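Caspase Nc subunit 1 (Drosophila melanogaster, PDB 2FP3) acts as a cysteine endopeptidase, an initiator caspase that starts the caspase cascade executing apoptosis in the fly. Local coordinates at residues M70-Q75 / M135-S140. The protein carries 2 engineered substitutions. Residues are numbered along the deposited sequence; the frame is centred on the assembly and turned at random.
Sequences MDYPDQ and MTHGNS
Y72 reaches across to T136 and H137, the latter the probable catalytic histidine of this caspase domain, and meets the two residues in different ways. Its hydroxyl OH donates a hydrogen bond to T136 OG1 over 2.7 Å, with OG1 lying in the plane of the phenol ring at its edge. T136 turns OG1 anti to its own backbone nitrogen (chi1 -179°), and the same oxygen is also hydrogen-bonded to E148 O, so two partners fix the rotation of this buried hydroxyl. H137 comes over one face of the phenol instead: its CD2 sits 3.3 Å from Y72 CE1, displaced toward the rim of the ring. The two rings meet obliquely, planes at 39° and centroids 4.5 Å apart. With CG anti to its carbonyl carbon (chi1 -67°), the imidazole swings to Y72, while NE2 is hydrogen-bonded to R77 O, as in other caspases, where a backbone carbonyl holds the catalytic histidine; the phenol probably limits its turning further. The T136 side chain lies about 8 Å from that of A184, engineered at the catalytic position. Y72 belongs to the loop between strand 62-68 and helix 82-95; T136 and H137 lie near the end of broken strand 130-139, beside strand 146-148, whose E148 touches both aromatic side chains.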
loop_
_atom_site.group_PDB
_atom_site.type_symbol
_atom_site.label_atom_id
_atom_site.label_comp_id
_atom_site.label_asym_id
_atom_site.label_seq_id
_atom_site.Cartn_x
_atom_site.Cartn_y
_atom_site.Cartn_z
ATOM N N MET A 70 7.354 14.336 1.211
ATOM C CA MET A 70 8.804 14.427 1.130
ATOM C C MET A 70 9.432 15.735 1.581
ATOM O O MET A 70 10.615 15.963 1.351
ATOM C CB MET A 70 9.255 14.097 -0.290
ATOM C CG MET A 70 8.545 14.887 -1.363
ATOM S SD MET A 70 8.933 14.227 -2.986
ATOM C CE MET A 70 10.577 14.911 -3.230
ATOM N N ASP A 71 8.651 16.588 2.232
ATOM C CA ASP A 71 9.170 17.861 2.718
ATOM C C ASP A 71 8.740 18.094 4.156
ATOM O O ASP A 71 7.567 17.938 4.502
ATOM C CB ASP A 71 8.693 19.013 1.831
ATOM C CG ASP A 71 9.468 19.104 0.523
ATOM O OD1 ASP A 71 9.061 19.897 -0.351
ATOM O OD2 ASP A 71 10.485 18.394 0.368
ATOM N N TYR A 72 9.701 18.472 4.990
ATOM C CA TYR A 72 9.441 18.704 6.403
ATOM C C TYR A 72 10.025 20.043 6.871
ATOM O O TYR A 72 10.650 20.754 6.079
ATOM C CB TYR A 72 10.023 17.531 7.197
ATOM C CG TYR A 72 9.462 16.200 6.750
ATOM C CD1 TYR A 72 10.021 15.508 5.674
ATOM C CD2 TYR A 72 8.322 15.668 7.356
ATOM C CE1 TYR A 72 9.451 14.319 5.210
ATOM C CE2 TYR A 72 7.746 14.484 6.901
ATOM C CZ TYR A 72 8.312 13.816 5.829
ATOM O OH TYR A 72 7.733 12.654 5.374
ATOM N N PRO A 73 9.819 20.407 8.157
ATOM C CA PRO A 73 10.313 21.652 8.750
ATOM C C PRO A 73 11.485 22.308 8.035
ATOM O O PRO A 73 11.451 23.507 7.757
ATOM C CB PRO A 73 10.653 21.221 10.162
ATOM C CG PRO A 73 9.466 20.378 10.487
ATOM C CD PRO A 73 9.216 19.567 9.210
ATOM N N ASP A 74 12.520 21.531 7.737
ATOM C CA ASP A 74 13.673 22.072 7.033
ATOM C C ASP A 74 14.198 21.085 5.998
ATOM O O ASP A 74 13.996 19.875 6.123
ATOM C CB ASP A 74 14.784 22.430 8.022
ATOM C CG ASP A 74 15.924 23.185 7.366
ATOM O OD1 ASP A 74 15.665 24.256 6.774
ATOM O OD2 ASP A 74 17.078 22.711 7.443
ATOM N N GLN A 75 14.868 21.612 4.976
ATOM C CA GLN A 75 15.424 20.795 3.902
ATOM C C GLN A 75 16.505 19.852 4.417
ATOM O O GLN A 75 17.538 19.662 3.772
ATOM C CB GLN A 75 16.007 21.694 2.806
ATOM N NE2 GLN A 75 15.072 23.438 -0.076
ATOM N N MET A 135 3.752 7.119 2.298
ATOM C CA MET A 135 5.198 7.152 2.446
ATOM C C MET A 135 5.630 8.432 3.136
ATOM O O MET A 135 5.528 9.517 2.571
ATOM C CB MET A 135 5.858 7.028 1.075
ATOM C CG MET A 135 5.548 5.705 0.422
ATOM S SD MET A 135 5.949 5.646 -1.307
ATOM C CE MET A 135 4.654 6.724 -1.982
ATOM N N THR A 136 6.101 8.288 4.371
ATOM C CA THR A 136 6.557 9.416 5.174
ATOM C C THR A 136 7.504 8.910 6.265
ATOM O O THR A 136 8.002 7.790 6.191
ATOM C CB THR A 136 5.366 10.117 5.838
ATOM O OG1 THR A 136 5.826 11.231 6.615
ATOM C CG2 THR A 136 4.638 9.145 6.742
ATOM N N HIS A 137 7.756 9.741 7.271
ATOM C CA HIS A 137 8.620 9.362 8.381
ATOM C C HIS A 137 7.743 8.877 9.535
ATOM O O HIS A 137 6.646 9.398 9.751
ATOM C CB HIS A 137 9.460 10.556 8.841
ATOM C CG HIS A 137 10.475 11.008 7.837
ATOM N ND1 HIS A 137 11.367 10.144 7.240
ATOM C CD2 HIS A 137 10.771 12.240 7.359
ATOM C CE1 HIS A 137 12.170 10.824 6.439
ATOM N NE2 HIS A 137 11.828 12.098 6.493
ATOM N N GLY A 138 8.229 7.881 10.270
ATOM C CA GLY A 138 7.470 7.346 11.388
ATOM C C GLY A 138 8.224 7.392 12.704
ATOM O O GLY A 138 9.439 7.192 12.748
ATOM N N ASN A 139 7.496 7.645 13.787
ATOM C CA ASN A 139 8.098 7.730 15.113
ATOM C C ASN A 139 7.443 6.720 16.063
ATOM O O ASN A 139 6.272 6.373 15.899
ATOM C CB ASN A 139 7.942 9.158 15.645
ATOM C CG ASN A 139 8.864 9.456 16.807
ATOM O OD1 ASN A 139 10.057 9.153 16.760
ATOM N ND2 ASN A 139 8.321 10.068 17.852
ATOM N N SER A 140 8.202 6.251 17.052
ATOM C CA SER A 140 7.698 5.270 18.014
ATOM C C SER A 140 7.573 5.815 19.436
ATOM O O SER A 140 8.184 5.286 20.365
ATOM C CB SER A 140 8.611 4.040 18.029
ATOM O OG SER A 140 8.772 3.504 16.727
#